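Rhamnogalacturonan endolyase YesW (Bacillus subtilis, PDB 2ZUX) cleaves type I rhamnogalacturonan of plant cell walls by endo-acting elimination at rhamnosyl-galacturonic acid bonds, releasing oligosaccharides, and requires calcium or manganese for activity. Local coordinates at residues A[110-116]-A[132-138]; A[140-146]-A[173-178]; A[273-277]-A[336-340]. All blocks are in the same frame, centred on the assembly; numbering follows the deposited sequence.

Interaction 1: residues A[110-116]-A[132-138]; sequences YTYSAND and LKWDPSN. With CA (calcium ion), chain D; RAM (alpha-L-rhamnopyranose), chain N.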
# COMPACT_ATOMS: atom_id res chain seq x y z
N TYR A 110 19.97 -19.81 -5.70
CA TYR A 110 19.27 -18.67 -5.12
C TYR A 110 18.52 -19.11 -3.88
O TYR A 110 18.15 -20.28 -3.74
CB TYR A 110 18.31 -18.02 -6.12
CG TYR A 110 17.29 -18.98 -6.68
CD1 TYR A 110 16.07 -19.19 -6.04
CD2 TYR A 110 17.56 -19.69 -7.84
CE1 TYR A 110 15.14 -20.09 -6.55
CE2 TYR A 110 16.66 -20.57 -8.36
CZ TYR A 110 15.45 -20.78 -7.72
OH TYR A 110 14.58 -21.68 -8.28
N THR A 111 18.27 -18.14 -3.00
CA THR A 111 17.49 -18.37 -1.79
C THR A 111 16.37 -17.34 -1.75
O THR A 111 16.33 -16.41 -2.57
CB THR A 111 18.35 -18.23 -0.52
OG1 THR A 111 19.00 -16.96 -0.52
CG2 THR A 111 19.40 -19.34 -0.45
N TYR A 112 15.46 -17.50 -0.80
CA TYR A 112 14.30 -16.61 -0.69
C TYR A 112 14.34 -15.71 0.52
O TYR A 112 14.82 -16.09 1.59
CB TYR A 112 13.02 -17.44 -0.66
CG TYR A 112 12.65 -17.96 -2.02
CD1 TYR A 112 12.97 -19.26 -2.41
CD2 TYR A 112 11.99 -17.14 -2.93
CE1 TYR A 112 12.62 -19.73 -3.67
CE2 TYR A 112 11.65 -17.59 -4.19
CZ TYR A 112 11.97 -18.89 -4.56
OH TYR A 112 11.63 -19.35 -5.81
N SER A 113 13.81 -14.50 0.35
CA SER A 113 13.57 -13.60 1.46
C SER A 113 12.14 -13.06 1.37
O SER A 113 11.58 -12.91 0.27
CB SER A 113 14.58 -12.46 1.50
OG SER A 113 14.51 -11.68 0.31
N ALA A 114 11.55 -12.82 2.53
CA ALA A 114 10.21 -12.24 2.61
C ALA A 114 10.28 -10.82 2.04
O ALA A 114 11.22 -10.09 2.33
CB ALA A 114 9.74 -12.23 4.03
N ASN A 115 9.31 -10.44 1.22
CA ASN A 115 9.39 -9.17 0.51
C ASN A 115 8.08 -8.40 0.73
O ASN A 115 7.56 -8.38 1.85
CB ASN A 115 9.75 -9.44 -0.96
CG ASN A 115 10.30 -8.22 -1.68
OD1 ASN A 115 11.51 -7.89 -1.60
ND2 ASN A 115 9.45 -7.58 -2.44
N ASP A 116 7.52 -7.79 -0.32
CA ASP A 116 6.32 -6.95 -0.20
C ASP A 116 5.12 -7.76 0.25
O ASP A 116 4.93 -8.90 -0.18
CB ASP A 116 5.97 -6.34 -1.55
CG ASP A 116 7.06 -5.46 -2.12
OD1 ASP A 116 7.82 -4.83 -1.36
OD2 ASP A 116 7.09 -5.36 -3.37
N LEU A 132 1.83 -12.37 1.33
CA LEU A 132 3.25 -12.10 1.25
C LEU A 132 3.89 -12.58 -0.04
O LEU A 132 3.69 -13.73 -0.44
CB LEU A 132 3.96 -12.78 2.43
CG LEU A 132 5.48 -12.67 2.50
CD1 LEU A 132 5.89 -11.24 2.81
CD2 LEU A 132 6.03 -13.63 3.54
N LYS A 133 4.68 -11.71 -0.66
CA LYS A 133 5.48 -12.08 -1.82
C LYS A 133 6.88 -12.45 -1.35
O LYS A 133 7.51 -11.69 -0.60
CB LYS A 133 5.53 -10.92 -2.82
CG LYS A 133 6.32 -11.22 -4.11
CD LYS A 133 6.36 -10.02 -5.05
CE LYS A 133 7.30 -8.95 -4.53
NZ LYS A 133 7.27 -7.69 -5.35
N TRP A 134 7.34 -13.62 -1.79
CA TRP A 134 8.72 -14.04 -1.57
C TRP A 134 9.57 -13.61 -2.77
O TRP A 134 9.11 -13.66 -3.92
CB TRP A 134 8.79 -15.56 -1.43
CG TRP A 134 8.19 -16.07 -0.16
CD1 TRP A 134 6.92 -16.53 0.02
CD2 TRP A 134 8.84 -16.15 1.11
NE1 TRP A 134 6.74 -16.91 1.34
CE2 TRP A 134 7.90 -16.67 2.03
CE3 TRP A 134 10.13 -15.83 1.57
CZ2 TRP A 134 8.21 -16.90 3.38
CZ3 TRP A 134 10.43 -16.04 2.91
CH2 TRP A 134 9.48 -16.57 3.80
N ASP A 135 10.81 -13.21 -2.51
CA ASP A 135 11.71 -12.78 -3.58
C ASP A 135 12.94 -13.67 -3.62
O ASP A 135 13.63 -13.83 -2.61
CB ASP A 135 12.14 -11.32 -3.37
CG ASP A 135 12.71 -10.71 -4.62
OD1 ASP A 135 12.02 -10.72 -5.67
OD2 ASP A 135 13.84 -10.19 -4.55
N PRO A 136 13.23 -14.25 -4.80
CA PRO A 136 14.47 -15.01 -4.93
C PRO A 136 15.64 -14.05 -4.99
O PRO A 136 15.51 -12.91 -5.48
CB PRO A 136 14.30 -15.74 -6.26
CG PRO A 136 13.44 -14.82 -7.07
CD PRO A 136 12.48 -14.21 -6.07
N SER A 137 16.80 -14.49 -4.50
CA SER A 137 17.97 -13.63 -4.38
C SER A 137 18.58 -13.21 -5.73
O SER A 137 19.48 -12.38 -5.77
CB SER A 137 19.03 -14.31 -3.52
OG SER A 137 19.37 -15.58 -4.05
N ASN A 138 18.07 -13.79 -6.81
CA ASN A 138 18.49 -13.40 -8.16
C ASN A 138 17.41 -12.63 -8.93
O ASN A 138 17.45 -12.57 -10.15
CB ASN A 138 18.96 -14.62 -8.96
CG ASN A 138 17.89 -15.69 -9.09
OD1 ASN A 138 16.76 -15.53 -8.61
ND2 ASN A 138 18.24 -16.79 -9.74
CA CA D . 7.40 -3.44 -4.71
C1 RAM N . 17.72 -6.80 -3.15
C2 RAM N . 16.38 -7.46 -3.51
C3 RAM N . 15.66 -8.08 -2.31
C4 RAM N . 15.71 -7.14 -1.12
C5 RAM N . 17.18 -6.93 -0.76
C6 RAM N . 17.33 -6.06 0.48
O1 RAM N . 18.78 -7.70 -3.37
O2 RAM N . 15.55 -6.51 -4.14
O3 RAM N . 14.33 -8.40 -2.65
O4 RAM N . 14.95 -7.58 -0.01
O5 RAM N . 17.82 -6.25 -1.83
O HOH W 1 21.46 -16.69 -1.62
O HOH W 2 16.04 -13.03 -1.55
O HOH W 3 9.82 -6.70 -4.98
O HOH W 4 9.63 -3.98 -4.97
O HOH W 5 6.97 -4.91 -6.54

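Interaction 2: residues A[140-146]-A[173-178]; sequences KDNSQDG and RAGAHY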
# COMPACT_ATOMS: atom_id res chain seq x y z
N LYS A 140 15.42 -9.58 -10.66
CA LYS A 140 16.06 -8.71 -11.64
C LYS A 140 15.30 -7.42 -11.90
O LYS A 140 14.06 -7.43 -12.01
CB LYS A 140 16.20 -9.45 -12.98
CG LYS A 140 17.19 -10.61 -12.97
CD LYS A 140 18.63 -10.12 -13.02
CE LYS A 140 19.64 -11.25 -12.86
NZ LYS A 140 19.74 -11.68 -11.44
N ASP A 141 16.05 -6.33 -12.03
CA ASP A 141 15.52 -5.14 -12.66
C ASP A 141 15.33 -5.40 -14.15
O ASP A 141 16.01 -6.25 -14.73
CB ASP A 141 16.45 -3.94 -12.47
CG ASP A 141 15.89 -2.68 -13.07
OD1 ASP A 141 14.87 -2.19 -12.54
OD2 ASP A 141 16.44 -2.20 -14.08
N ASN A 142 14.41 -4.67 -14.77
CA ASN A 142 14.13 -4.82 -16.20
C ASN A 142 15.35 -4.54 -17.09
O ASN A 142 15.40 -5.02 -18.22
CB ASN A 142 12.98 -3.91 -16.62
CG ASN A 142 11.64 -4.36 -16.07
OD1 ASN A 142 10.66 -4.48 -16.81
ND2 ASN A 142 11.59 -4.62 -14.77
N SER A 143 16.30 -3.76 -16.57
CA SER A 143 17.51 -3.46 -17.33
C SER A 143 18.52 -4.61 -17.33
O SER A 143 19.49 -4.56 -18.10
CB SER A 143 18.19 -2.20 -16.79
OG SER A 143 18.68 -2.43 -15.49
N GLN A 144 18.31 -5.61 -16.48
CA GLN A 144 19.29 -6.69 -16.30
C GLN A 144 18.86 -7.99 -16.96
O GLN A 144 17.71 -8.40 -16.85
CB GLN A 144 19.47 -6.97 -14.82
CG GLN A 144 19.98 -5.80 -14.02
CD GLN A 144 20.01 -6.12 -12.55
OE1 GLN A 144 18.97 -6.33 -11.92
NE2 GLN A 144 21.22 -6.20 -11.99
N ASP A 145 19.80 -8.64 -17.63
CA ASP A 145 19.56 -9.98 -18.18
C ASP A 145 19.89 -11.03 -17.12
O ASP A 145 20.71 -10.80 -16.22
CB ASP A 145 20.40 -10.21 -19.44
CG ASP A 145 20.10 -9.21 -20.56
OD1 ASP A 145 18.92 -8.80 -20.70
OD2 ASP A 145 21.04 -8.82 -21.31
N GLY A 146 19.22 -12.18 -17.22
CA GLY A 146 19.51 -13.31 -16.35
C GLY A 146 18.25 -14.01 -15.87
O GLY A 146 17.19 -13.39 -15.74
N ARG A 173 8.76 -13.69 -14.56
CA ARG A 173 10.07 -13.28 -14.08
C ARG A 173 9.97 -12.57 -12.72
O ARG A 173 8.99 -11.88 -12.45
CB ARG A 173 10.73 -12.35 -15.10
CG ARG A 173 12.24 -12.29 -15.00
CD ARG A 173 12.80 -11.25 -15.94
NE ARG A 173 14.22 -11.45 -16.15
CZ ARG A 173 15.11 -10.48 -16.33
NH1 ARG A 173 14.74 -9.20 -16.32
NH2 ARG A 173 16.38 -10.79 -16.51
N ALA A 174 10.96 -12.79 -11.85
CA ALA A 174 11.02 -12.11 -10.56
C ALA A 174 11.71 -10.76 -10.64
O ALA A 174 12.77 -10.63 -11.25
CB ALA A 174 11.75 -12.97 -9.54
N GLY A 175 11.13 -9.76 -9.98
CA GLY A 175 11.72 -8.42 -9.91
C GLY A 175 10.63 -7.42 -9.55
O GLY A 175 9.44 -7.72 -9.67
N ALA A 176 11.04 -6.24 -9.13
CA ALA A 176 10.11 -5.23 -8.61
C ALA A 176 8.99 -4.87 -9.59
O ALA A 176 7.87 -4.57 -9.16
CB ALA A 176 10.87 -3.98 -8.19
N HIS A 177 9.30 -4.87 -10.88
CA HIS A 177 8.40 -4.31 -11.87
C HIS A 177 7.53 -5.33 -12.56
O HIS A 177 6.72 -4.97 -13.42
CB HIS A 177 9.20 -3.48 -12.87
CG HIS A 177 10.00 -2.43 -12.19
ND1 HIS A 177 9.41 -1.34 -11.58
CD2 HIS A 177 11.32 -2.35 -11.92
CE1 HIS A 177 10.35 -0.61 -11.00
NE2 HIS A 177 11.51 -1.20 -11.19
N TYR A 178 7.67 -6.60 -12.15
CA TYR A 178 6.92 -7.69 -12.77
C TYR A 178 5.58 -7.93 -12.05
O TYR A 178 4.61 -7.23 -12.33
CB TYR A 178 7.81 -8.94 -12.92
CG TYR A 178 8.97 -8.71 -13.89
CD1 TYR A 178 8.78 -8.81 -15.28
CD2 TYR A 178 10.24 -8.36 -13.42
CE1 TYR A 178 9.82 -8.58 -16.16
CE2 TYR A 178 11.30 -8.13 -14.30
CZ TYR A 178 11.07 -8.24 -15.66
OH TYR A 178 12.11 -8.01 -16.55
O HOH W 6 11.92 -5.51 -12.16
O HOH W 7 13.72 -5.33 -9.55

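Interaction 3: residues A[273-277]-A[336-340]; sequences AYLDG and DGKDE. With CA (calcium ion), chain L; CA (calcium ion), chain K.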
# COMPACT_ATOMS: atom_id res chain seq x y z
N ALA A 273 -9.64 0.60 -7.83
CA ALA A 273 -10.27 1.91 -8.01
C ALA A 273 -11.79 1.76 -8.04
O ALA A 273 -12.29 0.86 -8.71
CB ALA A 273 -9.80 2.54 -9.30
N TYR A 274 -12.50 2.64 -7.35
CA TYR A 274 -13.97 2.62 -7.37
C TYR A 274 -14.45 3.48 -8.54
O TYR A 274 -14.91 4.61 -8.37
CB TYR A 274 -14.54 3.12 -6.04
CG TYR A 274 -14.42 2.13 -4.90
CD1 TYR A 274 -15.54 1.74 -4.17
CD2 TYR A 274 -13.18 1.56 -4.56
CE1 TYR A 274 -15.44 0.82 -3.13
CE2 TYR A 274 -13.08 0.64 -3.52
CZ TYR A 274 -14.21 0.27 -2.81
OH TYR A 274 -14.10 -0.63 -1.78
N LEU A 275 -14.32 2.92 -9.74
CA LEU A 275 -14.65 3.63 -10.98
C LEU A 275 -16.12 4.00 -11.10
O LEU A 275 -16.46 5.01 -11.72
CB LEU A 275 -14.21 2.81 -12.19
CG LEU A 275 -12.74 2.39 -12.22
CD1 LEU A 275 -12.50 1.40 -13.34
CD2 LEU A 275 -11.82 3.60 -12.34
N ASP A 276 -16.98 3.19 -10.48
CA ASP A 276 -18.42 3.47 -10.48
C ASP A 276 -18.89 4.23 -9.24
O ASP A 276 -20.07 4.52 -9.10
CB ASP A 276 -19.24 2.19 -10.75
CG ASP A 276 -19.20 1.19 -9.60
OD1 ASP A 276 -18.82 1.56 -8.48
OD2 ASP A 276 -19.58 0.02 -9.84
N GLY A 277 -17.95 4.55 -8.34
CA GLY A 277 -18.25 5.34 -7.15
C GLY A 277 -18.83 4.56 -5.98
O GLY A 277 -19.10 5.13 -4.93
N ASP A 336 -16.75 13.70 -8.03
CA ASP A 336 -17.94 12.99 -8.53
C ASP A 336 -18.21 11.66 -7.79
O ASP A 336 -19.13 10.92 -8.16
CB ASP A 336 -17.87 12.79 -10.06
CG ASP A 336 -16.71 11.92 -10.51
OD1 ASP A 336 -16.05 11.31 -9.64
OD2 ASP A 336 -16.43 11.85 -11.73
N GLY A 337 -17.41 11.35 -6.77
CA GLY A 337 -17.55 10.12 -5.99
C GLY A 337 -16.81 8.92 -6.58
O GLY A 337 -16.62 7.90 -5.91
N LYS A 338 -16.38 9.07 -7.83
CA LYS A 338 -15.72 8.01 -8.58
C LYS A 338 -14.22 8.24 -8.58
O LYS A 338 -13.75 9.38 -8.63
CB LYS A 338 -16.26 8.01 -10.01
CG LYS A 338 -17.77 7.87 -10.07
CD LYS A 338 -18.29 7.91 -11.49
CE LYS A 338 -19.81 7.78 -11.53
NZ LYS A 338 -20.49 8.96 -10.93
N ASP A 339 -13.45 7.16 -8.53
CA ASP A 339 -11.99 7.26 -8.48
C ASP A 339 -11.35 7.52 -9.83
O ASP A 339 -11.72 6.92 -10.84
CB ASP A 339 -11.38 6.01 -7.86
CG ASP A 339 -11.61 5.92 -6.37
OD1 ASP A 339 -11.71 6.98 -5.71
OD2 ASP A 339 -11.69 4.79 -5.86
N GLU A 340 -10.38 8.42 -9.81
CA GLU A 340 -9.48 8.65 -10.91
C GLU A 340 -8.12 8.04 -10.58
O GLU A 340 -7.85 7.65 -9.42
CB GLU A 340 -9.37 10.15 -11.17
CG GLU A 340 -10.62 10.76 -11.85
CD GLU A 340 -11.80 10.95 -10.89
OE1 GLU A 340 -11.60 11.43 -9.74
OE2 GLU A 340 -12.96 10.63 -11.28
CA CA L . -13.93 11.42 -9.40
CA CA K . -14.39 11.48 -12.95
O HOH W 8 -19.53 7.66 -4.17

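Interaction 1: residues A[110-116]-A[132-138]
K133 and D116 run side by side and point the same way, so that K133 NZ meets D116 OD2 at 3.1 Å in a salt bridge, from above the carboxylate plane. The lysine chain, straight at first, bends at chi3 (74°) to bring the ammonium there. D116 OD2 also binds a calcium ion at 2.4 Å, a site completed by N555, A557, N559 and waters. N115 and D135 lie alongside each other, amide and carboxylate planes 37° apart, beside a bound rhamnose: O3 of the sugar donates to D135 OD2 at 2.7 Å, and S139 OG also bonds D135 OD2. On the other face of the hairpin 109-120/129-136, A114 CB sits over one face of the W134 ring, 4.0 Å from CZ3, while the Y112 ring slants across P136, its CE2 3.8 Å from P136 CB. Paired antiparallel bonds S113 N to D135 O and D135 N to S113 O join the strands; beyond them T111 N donates to S137 OG at 3.0 Å. The hairpin thus has a mostly apolar, aromatic face, whose Y112 OH and W134 NE1 bond D150 and D154, and a polar one, where calcium and K133 NZ share D116 OD2 and D135 OD2 accepts from the sugar.

Interaction 2: residues A[140-146]-A[173-178]
Two irregular loops of the beta-propeller meet here: residues 140-146 link strand 129-136 to strand 152-156, and residues 173-178 belong to the connection from strand 162-167 of that sheet to strand 182-184 of the next. R173 reaches across with its chain extended and sets NH1 and NH2 end-on against one atom, Q144 O, at 3.1 and 2.8 Å, the oxygen lying in the guanidinium plane. R173 NH2 makes a second bond, to G146 O at 2.8 Å, in that carbonyl's plane and on a lone pair. NH1 also donates to Y178 OH, and NE to G222 O, which fixes the rotation of the group; K140 CB rests 3.5 Å above one face. In this propeller the contact ties a loop within one sheet to the connection between two sheets. The first loop is shaped by a type I turn from D141 to Q144 and an Asx turn in which D141 OD2 accepts from S143 N. K140 N donates to A174 O at 2.9 Å, while a water links K140 O to H177 N. D141 OD1 approaches the edge of the H177 imidazole, 3.6 Å from CD2, and that ring also meets substrate-binding Y558 edge-to-face and the ring of calcium-binding H326.

Interaction 3: residues A[273-277]-A[336-340]
A DxDxDG calcium-binding loop, as in EF-hand-like sites, leads into strand 340-343 and packs here against the turn between strands 268-273 and 281-286, joining neighbouring four-stranded sheets of the beta-propeller. An Asx turn, K338 N to D336 OD1, shapes the loop; a type I turn runs from Y274 to G277. D339 and Y274 point the same way, ring and carboxylate planes 75° apart, and exchange two bonds. D339 OD2 receives Y274 N at 2.7 Å on its anti side, 22° out of the carboxylate plane; D339 N returns a bond to Y274 O at 2.9 Å, nearly straight at the hydrogen but from above the carbonyl plane. That carbonyl also accepts from G277 N, on the opposite face of its plane. With CG beside its backbone N (chi1 -72°), D339 directs its carboxylate at the turn, while OD1 forms a salt bridge with R3. D339 O, buried under L275 CD2, has no hydrogen-bonding partner. K338 lays its aliphatic chain along the turn, CD 3.4 Å from L275 O. The loop also grips two calcium ions: one is held by K338 O, D336 OD1 and both oxygens of E340, with D332 and D334 completing the site, the other by D336 OD2 and E340, together with D334, D349 and H350. E340 OE2 bridges the pair, 2.3 Å from the first ion and 2.4 Å from the second.

Interactions 1 and 2 are neighbours, centres about 13 Å apart, where P136 CG packs on A174 CB at 3.5 Å; interaction 3 stands apart, its centre about 34 Å from that of interaction 1 and on the opposite side of the chain's centre. Interaction 1 is the buried one, a strand pair; the others are partly buried loop contacts. Loop 140-146 follows strand 129-136, so interactions 1 and 2 share one sheet, while interaction 3 joins two others, 268-311 and 329-357. Their chemistry differs: ladder bonds with a sugar and a metal at the side chains, an arginine gripping backbone carbonyls, and an aspartate holding a turn where, of the two segments, only 336-340 binds calcium.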